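Local structure of putative methyltransferase from antibiotic biosynthesis pathway (Anabaena variabilis ATCC 29413, 3EGE) at residues Asn24-Leu29 against Tyr252-Thr257; Glu86-Pro91 against Phe114-Arg119; Asp143-Leu148 against Glu224-Asp229. The protein probably acts as an S-adenosylmethionine-dependent methyltransferase, transferring a methyl group to an acceptor that has not been identified. All blocks are in the same frame, centred on the assembly; numbering follows the deposited sequence.

Contact 1 of 3, residues Asn24-Leu29 against Tyr252-Thr257; sequences NAIINL and YRFIYT
The ring of Tyr256 carries a methyl group of Leu29 squarely over one face: CD2 of Leu29 lies 3.7 Å from the Tyr256 ring centroid and only 4° off the ring normal, a CH-pi contact with all six carbons at similar distances. The Phe254 ring is met less squarely. Leu29 CD1 touches Phe254 CG at 3.5 Å. Ala25 CB reaches Phe254 CZ at 3.6 Å, and Ile26 CG1 comes to 4.0 Å from Phe254 CE1, so that three oblique approaches follow the ring from its root to its far end. Leu29 thus works as a fork, one prong on each aromatic residue. Its CG lies anti to the carbonyl carbon (chi1 -70°), and with CD1 anti to CA the two methyls diverge, CD1 to Phe254 and CD2 to Tyr256. Tyr256 has CG between its backbone N and carbonyl carbon (chi1 59°), and in this position its ring turns a face to the fork. Ala25 suits its place because a lone methyl lets the tip of Phe254 come close to the helix; Ile26 fills the flank with its CG1 branch. No hydrogen bond joins the two segments, so apolar fit alone makes the contact between them.

The short axes lie 10.8 Å apart and run nearly parallel. Phe254 and Tyr256 point to the helix, whereas Ile255 between them points away and packs on helix 158-169. Val127 of the neighbouring strand touches both Leu29 and Phe254. Helix 20-30 and helix 158-169 therefore sandwich strand 252-258, which runs antiparallel between strands 126-131 and 172-181, the strand placement that distinguishes the Rossmann-like sheet of class I methyltransferases.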
loop_
_atom_site.group_PDB
_atom_site.type_symbol
_atom_site.label_atom_id
_atom_site.label_comp_id
_atom_site.label_asym_id
_atom_site.label_seq_id
_atom_site.Cartn_x
_atom_site.Cartn_y
_atom_site.Cartn_z
ATOM N N ASN A 24 0.642 7.975 10.736
ATOM C CA ASN A 24 1.719 8.720 11.427
ATOM C C ASN A 24 3.032 8.734 10.611
ATOM O O ASN A 24 3.704 9.765 10.542
ATOM C CB ASN A 24 1.993 8.160 12.844
ATOM C CG ASN A 24 0.824 8.369 13.832
ATOM O OD1 ASN A 24 -0.060 9.181 13.621
ATOM N ND2 ASN A 24 0.833 7.602 14.910
ATOM N N ALA A 25 3.354 7.596 9.991
ATOM C CA ALA A 25 4.521 7.453 9.097
ATOM C C ALA A 25 4.411 8.405 7.896
ATOM O O ALA A 25 5.356 9.136 7.600
ATOM C CB ALA A 25 4.662 5.986 8.610
ATOM N N ILE A 26 3.251 8.401 7.234
ATOM C CA ILE A 26 2.970 9.296 6.078
ATOM C C ILE A 26 3.025 10.773 6.510
ATOM O O ILE A 26 3.677 11.593 5.856
ATOM C CB ILE A 26 1.595 9.009 5.442
ATOM C CG1 ILE A 26 1.530 7.579 4.862
ATOM C CG2 ILE A 26 1.277 10.006 4.306
ATOM C CD1 ILE A 26 0.085 7.080 4.679
ATOM N N ILE A 27 2.359 11.092 7.621
ATOM C CA ILE A 27 2.357 12.447 8.174
ATOM C C ILE A 27 3.779 12.934 8.475
ATOM O O ILE A 27 4.106 14.081 8.159
ATOM C CB ILE A 27 1.437 12.564 9.446
ATOM C CG1 ILE A 27 -0.043 12.439 9.056
ATOM C CG2 ILE A 27 1.638 13.904 10.202
ATOM C CD1 ILE A 27 -0.629 13.605 8.245
ATOM N N ASN A 28 4.615 12.066 9.061
ATOM C CA ASN A 28 6.001 12.437 9.401
ATOM C C ASN A 28 6.860 12.697 8.157
ATOM O O ASN A 28 7.591 13.694 8.111
ATOM C CB ASN A 28 6.626 11.435 10.383
ATOM C CG ASN A 28 5.921 11.442 11.758
ATOM O OD1 ASN A 28 5.508 12.495 12.267
ATOM N ND2 ASN A 28 5.789 10.264 12.357
ATOM N N LEU A 29 6.723 11.843 7.141
ATOM C CA LEU A 29 7.434 12.046 5.868
ATOM C C LEU A 29 6.976 13.300 5.082
ATOM O O LEU A 29 7.776 13.917 4.372
ATOM C CB LEU A 29 7.338 10.796 4.978
ATOM C CG LEU A 29 8.137 9.583 5.477
ATOM C CD1 LEU A 29 7.878 8.368 4.594
ATOM C CD2 LEU A 29 9.661 9.902 5.576
ATOM N N TYR A 252 8.209 -4.034 2.534
ATOM C CA TYR A 252 7.484 -2.764 2.410
ATOM C C TYR A 252 8.460 -1.628 2.691
ATOM O O TYR A 252 9.246 -1.681 3.663
ATOM C CB TYR A 252 6.261 -2.694 3.314
ATOM C CG TYR A 252 5.183 -3.671 2.913
ATOM C CD1 TYR A 252 5.200 -5.003 3.405
ATOM C CD2 TYR A 252 4.173 -3.296 2.035
ATOM C CE1 TYR A 252 4.202 -5.945 3.047
ATOM C CE2 TYR A 252 3.138 -4.216 1.654
ATOM C CZ TYR A 252 3.162 -5.553 2.168
ATOM O OH TYR A 252 2.200 -6.500 1.822
ATOM N N ARG A 253 8.392 -0.612 1.822
ATOM C CA ARG A 253 9.318 0.514 1.830
ATOM C C ARG A 253 8.639 1.851 1.512
ATOM O O ARG A 253 7.795 1.934 0.611
ATOM C CB ARG A 253 10.363 0.299 0.721
ATOM C CG ARG A 253 11.281 -0.896 0.862
ATOM C CD ARG A 253 12.367 -0.637 1.918
ATOM N NE ARG A 253 13.239 -1.785 2.082
ATOM C CZ ARG A 253 12.948 -2.918 2.731
ATOM N NH1 ARG A 253 11.788 -3.107 3.309
ATOM N NH2 ARG A 253 13.840 -3.890 2.792
ATOM N N PHE A 254 9.029 2.891 2.254
ATOM C CA PHE A 254 8.650 4.262 1.913
ATOM C C PHE A 254 9.764 4.796 1.016
ATOM O O PHE A 254 10.935 4.724 1.395
ATOM C CB PHE A 254 8.498 5.176 3.130
ATOM C CG PHE A 254 7.216 4.989 3.869
ATOM C CD1 PHE A 254 6.035 5.503 3.357
ATOM C CD2 PHE A 254 7.179 4.312 5.096
ATOM C CE1 PHE A 254 4.812 5.353 4.054
ATOM C CE2 PHE A 254 5.952 4.134 5.798
ATOM C CZ PHE A 254 4.773 4.666 5.276
ATOM N N ILE A 255 9.399 5.221 -0.197
ATOM C CA ILE A 255 10.285 5.957 -1.104
ATOM C C ILE A 255 9.768 7.404 -0.987
ATOM O O ILE A 255 8.551 7.638 -1.082
ATOM C CB ILE A 255 10.161 5.567 -2.592
ATOM C CG1 ILE A 255 10.653 4.166 -2.887
ATOM C CG2 ILE A 255 11.031 6.469 -3.448
ATOM C CD1 ILE A 255 10.447 3.857 -4.385
ATOM N N TYR A 256 10.692 8.349 -0.795
ATOM C CA TYR A 256 10.340 9.748 -0.636
ATOM C C TYR A 256 11.433 10.721 -1.053
ATOM O O TYR A 256 12.627 10.431 -0.927
ATOM C CB TYR A 256 9.922 10.043 0.816
ATOM C CG TYR A 256 11.000 9.737 1.828
ATOM C CD1 TYR A 256 11.166 8.441 2.322
ATOM C CD2 TYR A 256 11.866 10.741 2.299
ATOM C CE1 TYR A 256 12.165 8.137 3.262
ATOM C CE2 TYR A 256 12.878 10.440 3.244
ATOM C CZ TYR A 256 13.019 9.134 3.715
ATOM O OH TYR A 256 14.010 8.806 4.622
ATOM N N THR A 257 10.990 11.877 -1.544
ATOM C CA THR A 257 11.877 12.963 -1.913
ATOM C C THR A 257 12.348 13.741 -0.675
ATOM O O THR A 257 11.671 13.801 0.361
ATOM C CB THR A 257 11.228 13.944 -2.882
ATOM O OG1 THR A 257 9.951 14.326 -2.365
ATOM C CG2 THR A 257 11.062 13.317 -4.251
#

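Contact 2 of 3, residues Glu86-Pro91 against Phe114-Arg119; sequences ENLALP and FQEMQR
Two backbone groups of the loop, the N-H of Leu88 and the carbonyl of Leu90, are gripped by side chains one turn apart on the helix. Leu88 N donates to Glu116 OE2 at 2.8 Å, using the anti lone pair of that oxygen, the one turned away from OE1. Arg119 takes Leu90 O end-on: NH1 at 3.0 Å and NH2 at 3.1 Å both donate to this one oxygen, which lies within 5° of the guanidinium plane. Long, flexible side chains suit these places, since they bridge from helix to loop and supply the bonding partners that an irregular backbone lacks. Apolar contact accompanies the polar grip, with Leu88 CD1 against Glu116 CB at 3.8 Å.

The next shell holds the gripping groups to each other. Arg119 meets Glu116 side-on in a salt bridge, NE to OE1 at 2.8 Å and NH2 to OE2 at 3.1 Å, both nitrogens lying above the carboxylate plane instead of within it. The bend of Arg119 at chi3 (64°), after an extended start, turns its guanidinium back to the Glu116 carboxylate. A water lies within hydrogen-bonding distance of both Glu116 OE2 and Asn87 OD1. So close a cation as Arg119 would probably keep the buried Glu116 ionised.

Farther out, Asp92 forms a second salt bridge to NH1 of Arg119, and Lys112 of the helix bonds to Glu86 O. Leu88 and Leu90 reach inward to Ile41 and Ala39 of strand 37-41. The loop is thereby pinned between helix 110-120 and the sheet as the chain returns from edge strand 78-81 to strand 97-101, the long reversal in strand order, 3-2-1-4, of a Rossmann-like fold.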
loop_
_atom_site.group_PDB
_atom_site.type_symbol
_atom_site.label_atom_id
_atom_site.label_comp_id
_atom_site.label_asym_id
_atom_site.label_seq_id
_atom_site.Cartn_x
_atom_site.Cartn_y
_atom_site.Cartn_z
ATOM N N GLU A 86 -1.321 8.709 -14.877
ATOM C CA GLU A 86 -0.540 9.274 -15.999
ATOM C C GLU A 86 -1.072 10.575 -16.623
ATOM O O GLU A 86 -0.398 11.176 -17.487
ATOM C CB GLU A 86 -0.309 8.231 -17.120
ATOM C CG GLU A 86 -1.539 7.722 -17.923
ATOM C CD GLU A 86 -2.266 6.500 -17.328
ATOM O OE1 GLU A 86 -1.938 6.087 -16.177
ATOM O OE2 GLU A 86 -3.174 5.959 -18.031
ATOM N N ASN A 87 -2.289 10.961 -16.242
ATOM C CA ASN A 87 -2.936 12.158 -16.746
ATOM C C ASN A 87 -3.890 12.723 -15.681
ATOM O O ASN A 87 -5.104 12.446 -15.672
ATOM C CB ASN A 87 -3.657 11.839 -18.049
ATOM C CG ASN A 87 -4.321 13.067 -18.667
ATOM O OD1 ASN A 87 -3.829 14.207 -18.549
ATOM N ND2 ASN A 87 -5.439 12.840 -19.345
ATOM N N LEU A 88 -3.302 13.497 -14.770
ATOM C CA LEU A 88 -4.027 14.124 -13.683
ATOM C C LEU A 88 -4.678 15.414 -14.192
ATOM O O LEU A 88 -4.033 16.195 -14.884
ATOM C CB LEU A 88 -3.094 14.414 -12.511
ATOM C CG LEU A 88 -2.309 13.221 -11.922
ATOM C CD1 LEU A 88 -1.256 13.708 -10.870
ATOM C CD2 LEU A 88 -3.218 12.160 -11.311
ATOM N N ALA A 89 -5.957 15.625 -13.843
ATOM C CA ALA A 89 -6.703 16.852 -14.192
ATOM C C ALA A 89 -6.331 18.063 -13.299
ATOM O O ALA A 89 -6.737 19.179 -13.569
ATOM C CB ALA A 89 -8.177 16.609 -14.116
ATOM N N LEU A 90 -5.504 17.848 -12.289
ATOM C CA LEU A 90 -5.116 18.853 -11.329
ATOM C C LEU A 90 -4.142 19.837 -11.972
ATOM O O LEU A 90 -3.277 19.405 -12.717
ATOM C CB LEU A 90 -4.442 18.171 -10.125
ATOM C CG LEU A 90 -5.243 17.076 -9.402
ATOM C CD1 LEU A 90 -4.373 16.448 -8.299
ATOM C CD2 LEU A 90 -6.574 17.642 -8.881
ATOM N N PRO A 91 -4.283 21.152 -11.703
ATOM C CA PRO A 91 -3.336 22.086 -12.305
ATOM C C PRO A 91 -1.886 21.956 -11.824
ATOM O O PRO A 91 -1.597 21.254 -10.857
ATOM C CB PRO A 91 -3.888 23.472 -11.897
ATOM C CG PRO A 91 -5.285 23.228 -11.479
ATOM C CD PRO A 91 -5.286 21.865 -10.894
ATOM N N PHE A 114 5.042 9.645 -12.335
ATOM C CA PHE A 114 6.030 10.355 -11.525
ATOM C C PHE A 114 6.198 11.806 -11.972
ATOM O O PHE A 114 6.164 12.704 -11.131
ATOM C CB PHE A 114 7.366 9.623 -11.491
ATOM C CG PHE A 114 7.382 8.365 -10.662
ATOM C CD1 PHE A 114 6.404 8.056 -9.682
ATOM C CD2 PHE A 114 8.496 7.541 -10.751
ATOM C CE1 PHE A 114 6.516 6.916 -8.896
ATOM C CE2 PHE A 114 8.620 6.410 -9.960
ATOM C CZ PHE A 114 7.642 6.097 -9.028
ATOM N N GLN A 115 6.333 12.012 -13.288
ATOM C CA GLN A 115 6.404 13.353 -13.907
ATOM C C GLN A 115 5.193 14.201 -13.542
ATOM O O GLN A 115 5.345 15.394 -13.249
ATOM C CB GLN A 115 6.508 13.250 -15.431
ATOM C CG GLN A 115 7.798 12.631 -15.916
ATOM C CD GLN A 115 7.772 12.202 -17.362
ATOM O OE1 GLN A 115 6.899 12.600 -18.135
ATOM N NE2 GLN A 115 8.746 11.390 -17.742
ATOM N N GLU A 116 4.011 13.567 -13.557
ATOM C CA GLU A 116 2.745 14.196 -13.132
ATOM C C GLU A 116 2.746 14.638 -11.661
ATOM O O GLU A 116 2.205 15.697 -11.348
ATOM C CB GLU A 116 1.527 13.265 -13.392
ATOM C CG GLU A 116 1.020 13.170 -14.826
ATOM C CD GLU A 116 0.427 14.473 -15.318
ATOM O OE1 GLU A 116 1.185 15.349 -15.814
ATOM O OE2 GLU A 116 -0.802 14.620 -15.220
HETATM N N MSE A 117 3.325 13.829 -10.774
HETATM C CA MSE A 117 3.431 14.182 -9.354
HETATM C C MSE A 117 4.306 15.407 -9.175
HETATM O O MSE A 117 3.938 16.318 -8.442
HETATM C CB MSE A 117 3.981 13.035 -8.504
HETATM C CG MSE A 117 3.031 11.827 -8.433
HETATM SE SE MSE A 117 3.842 10.376 -7.531
HETATM C CE MSE A 117 2.386 8.986 -7.741
ATOM N N GLN A 118 5.449 15.424 -9.864
ATOM C CA GLN A 118 6.347 16.564 -9.850
ATOM C C GLN A 118 5.681 17.833 -10.415
ATOM O O GLN A 118 5.919 18.927 -9.912
ATOM C CB GLN A 118 7.659 16.221 -10.592
ATOM C CG GLN A 118 8.714 17.356 -10.627
ATOM C CD GLN A 118 9.121 17.890 -9.242
ATOM O OE1 GLN A 118 9.305 17.129 -8.279
ATOM N NE2 GLN A 118 9.309 19.199 -9.161
ATOM N N ARG A 119 4.835 17.676 -11.433
ATOM C CA ARG A 119 4.157 18.818 -12.077
ATOM C C ARG A 119 3.181 19.533 -11.134
ATOM O O ARG A 119 3.105 20.775 -11.133
ATOM C CB ARG A 119 3.418 18.340 -13.337
ATOM C CG ARG A 119 2.687 19.422 -14.132
ATOM C CD ARG A 119 1.892 18.870 -15.301
ATOM N NE ARG A 119 0.803 17.985 -14.873
ATOM C CZ ARG A 119 -0.363 18.383 -14.371
ATOM N NH1 ARG A 119 -0.622 19.658 -14.127
ATOM N NH2 ARG A 119 -1.248 17.470 -14.041
HETATM O O HOH W 1 -2.157 15.826 -17.122
#

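Contact 3 of 3, residues Asp143-Leu148 against Glu224-Asp229; sequences DYFPFL and ELLTAD
Asp229 OD2 is gripped from two sources, the hydroxyl of Tyr144 across the contact and the ammonium group of Lys238 in helix 234-239. Tyr144 OH donates to Asp229 OD2 at 2.5 Å, a very short separation whose exact value should be treated with caution. OD2 lies at the edge of the ring, near its plane, while the carboxylate itself is turned 78° from it. The lysine would probably favour the charged form of this buried Asp229, making it a suitable acceptor for a phenol.

The rest of the tyrosine lies along the helix. Leu226 CD1 sits over one ring face, 4.0 Å from the Tyr144 centroid and 7° off its normal, a CH-pi contact. With CG swung away from the backbone N (chi1 -174°), Leu226 divides its two methyls between the rings, CD1 over Tyr144 and CD2 against Phe145 CE2 at 3.9 Å. Leu225 CB approaches Tyr144 CD1 at 4.0 Å. Tyrosine suits the place by being long and flat, its apolar ring lying against leucines while its hydroxyl reaches the acid one turn on.

Beyond this, Trp235 and Tyr239 also touch Tyr144, and Phe145 meets Phe211 edge-to-face. The turn leading into helix 146-153 is thus locked to helix 216-231 within a helical region set outside the central sheet, an elaboration common in Rossmann-like methyltransferases.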
loop_
_atom_site.group_PDB
_atom_site.type_symbol
_atom_site.label_atom_id
_atom_site.label_comp_id
_atom_site.label_asym_id
_atom_site.label_seq_id
_atom_site.Cartn_x
_atom_site.Cartn_y
_atom_site.Cartn_z
ATOM N N ASP A 143 4.087 -20.251 1.066
ATOM C CA ASP A 143 4.074 -21.696 0.938
ATOM C C ASP A 143 2.638 -22.252 0.795
ATOM O O ASP A 143 2.462 -23.380 0.362
ATOM C CB ASP A 143 4.710 -22.340 2.144
ATOM C CG ASP A 143 6.119 -21.921 2.348
ATOM O OD1 ASP A 143 6.769 -21.437 1.390
ATOM O OD2 ASP A 143 6.545 -22.078 3.502
ATOM N N TYR A 144 1.641 -21.476 1.219
ATOM C CA TYR A 144 0.231 -21.813 1.062
ATOM C C TYR A 144 -0.442 -21.063 -0.079
ATOM O O TYR A 144 -1.352 -21.624 -0.711
ATOM C CB TYR A 144 -0.545 -21.548 2.361
ATOM C CG TYR A 144 -0.070 -22.388 3.509
ATOM C CD1 TYR A 144 -0.597 -23.674 3.743
ATOM C CD2 TYR A 144 0.912 -21.907 4.377
ATOM C CE1 TYR A 144 -0.140 -24.452 4.825
ATOM C CE2 TYR A 144 1.359 -22.659 5.450
ATOM C CZ TYR A 144 0.830 -23.925 5.679
ATOM O OH TYR A 144 1.297 -24.640 6.748
ATOM N N PHE A 145 -0.033 -19.813 -0.301
ATOM C CA PHE A 145 -0.625 -18.925 -1.323
ATOM C C PHE A 145 0.460 -18.328 -2.232
ATOM O O PHE A 145 0.765 -17.128 -2.142
ATOM C CB PHE A 145 -1.455 -17.836 -0.625
ATOM C CG PHE A 145 -2.536 -18.392 0.284
ATOM C CD1 PHE A 145 -3.555 -19.180 -0.235
ATOM C CD2 PHE A 145 -2.523 -18.134 1.667
ATOM C CE1 PHE A 145 -4.557 -19.700 0.600
ATOM C CE2 PHE A 145 -3.499 -18.664 2.512
ATOM C CZ PHE A 145 -4.530 -19.440 1.974
ATOM N N PRO A 146 1.024 -19.158 -3.144
ATOM C CA PRO A 146 2.170 -18.690 -3.999
ATOM C C PRO A 146 1.866 -17.504 -4.916
ATOM O O PRO A 146 2.771 -16.713 -5.239
ATOM C CB PRO A 146 2.547 -19.944 -4.805
ATOM C CG PRO A 146 1.305 -20.781 -4.803
ATOM C CD PRO A 146 0.669 -20.553 -3.458
ATOM N N PHE A 147 0.606 -17.417 -5.343
ATOM C CA PHE A 147 0.128 -16.319 -6.177
ATOM C C PHE A 147 0.394 -14.931 -5.602
ATOM O O PHE A 147 0.661 -13.994 -6.367
ATOM C CB PHE A 147 -1.342 -16.491 -6.545
ATOM C CG PHE A 147 -2.250 -16.696 -5.370
ATOM C CD1 PHE A 147 -2.746 -15.601 -4.646
ATOM C CD2 PHE A 147 -2.605 -17.999 -4.972
ATOM C CE1 PHE A 147 -3.572 -15.797 -3.533
ATOM C CE2 PHE A 147 -3.443 -18.200 -3.873
ATOM C CZ PHE A 147 -3.930 -17.100 -3.161
ATOM N N LEU A 148 0.339 -14.787 -4.279
ATOM C CA LEU A 148 0.656 -13.491 -3.620
ATOM C C LEU A 148 2.095 -13.070 -3.855
ATOM O O LEU A 148 2.351 -11.927 -4.113
ATOM C CB LEU A 148 0.411 -13.555 -2.113
ATOM C CG LEU A 148 -0.999 -13.827 -1.601
ATOM C CD1 LEU A 148 -0.957 -13.923 -0.086
ATOM C CD2 LEU A 148 -2.025 -12.771 -2.054
ATOM N N GLU A 224 -7.203 -25.456 2.222
ATOM C CA GLU A 224 -7.274 -26.823 2.766
ATOM C C GLU A 224 -6.007 -27.197 3.513
ATOM O O GLU A 224 -6.069 -27.744 4.616
ATOM C CB GLU A 224 -7.560 -27.868 1.665
ATOM C CG GLU A 224 -8.985 -27.826 1.103
ATOM C CD GLU A 224 -9.177 -28.677 -0.167
ATOM O OE1 GLU A 224 -8.341 -28.606 -1.090
ATOM O OE2 GLU A 224 -10.188 -29.390 -0.261
ATOM N N LEU A 225 -4.869 -26.904 2.900
ATOM C CA LEU A 225 -3.548 -27.187 3.481
ATOM C C LEU A 225 -3.300 -26.334 4.730
ATOM O O LEU A 225 -2.817 -26.835 5.745
ATOM C CB LEU A 225 -2.470 -26.962 2.419
ATOM C CG LEU A 225 -1.085 -27.596 2.498
ATOM C CD1 LEU A 225 -1.129 -29.142 2.498
ATOM C CD2 LEU A 225 -0.301 -27.057 1.283
ATOM N N LEU A 226 -3.650 -25.049 4.668
ATOM C CA LEU A 226 -3.525 -24.175 5.850
ATOM C C LEU A 226 -4.385 -24.691 7.021
ATOM O O LEU A 226 -3.883 -24.815 8.141
ATOM C CB LEU A 226 -3.857 -22.716 5.512
ATOM C CG LEU A 226 -3.629 -21.671 6.614
ATOM C CD1 LEU A 226 -2.228 -21.799 7.283
ATOM C CD2 LEU A 226 -3.866 -20.261 6.057
ATOM N N THR A 227 -5.645 -25.046 6.729
ATOM C CA THR A 227 -6.600 -25.566 7.726
ATOM C C THR A 227 -6.098 -26.860 8.380
ATOM O O THR A 227 -6.153 -26.994 9.596
ATOM C CB THR A 227 -7.997 -25.787 7.083
ATOM O OG1 THR A 227 -8.450 -24.556 6.497
ATOM C CG2 THR A 227 -9.033 -26.274 8.098
ATOM N N ALA A 228 -5.594 -27.789 7.577
ATOM C CA ALA A 228 -5.032 -29.048 8.088
ATOM C C ALA A 228 -3.811 -28.767 8.977
ATOM O O ALA A 228 -3.751 -29.246 10.104
ATOM C CB ALA A 228 -4.650 -29.987 6.946
ATOM N N ASP A 229 -2.865 -27.976 8.467
ATOM C CA ASP A 229 -1.642 -27.631 9.211
ATOM C C ASP A 229 -1.902 -26.925 10.537
ATOM O O ASP A 229 -1.194 -27.180 11.508
ATOM C CB ASP A 229 -0.644 -26.817 8.359
ATOM C CG ASP A 229 0.102 -27.656 7.325
ATOM O OD1 ASP A 229 -0.081 -28.884 7.240
ATOM O OD2 ASP A 229 0.898 -27.064 6.568
#

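From the N terminus, helix 20-30 waits for almost the whole chain before strand 252-258 comes back to it: contact 1 closes a loop of 222 intervening residues, and both other contacts fall within that span. Contact 2 closes first and locally, with 22 residues between its segments, tying a loop to helix 110-120 within the sheet-bearing domain. Contact 3 follows in series, spanning 75 residues and joining two parts of the helical region. Contacts 2 and 3 lie on opposite sides of the chain's centre, with centres about 41 Å apart. None of the loops cross. Contact 1 fastens the last strand, reached after the helical excursion, to the first helix.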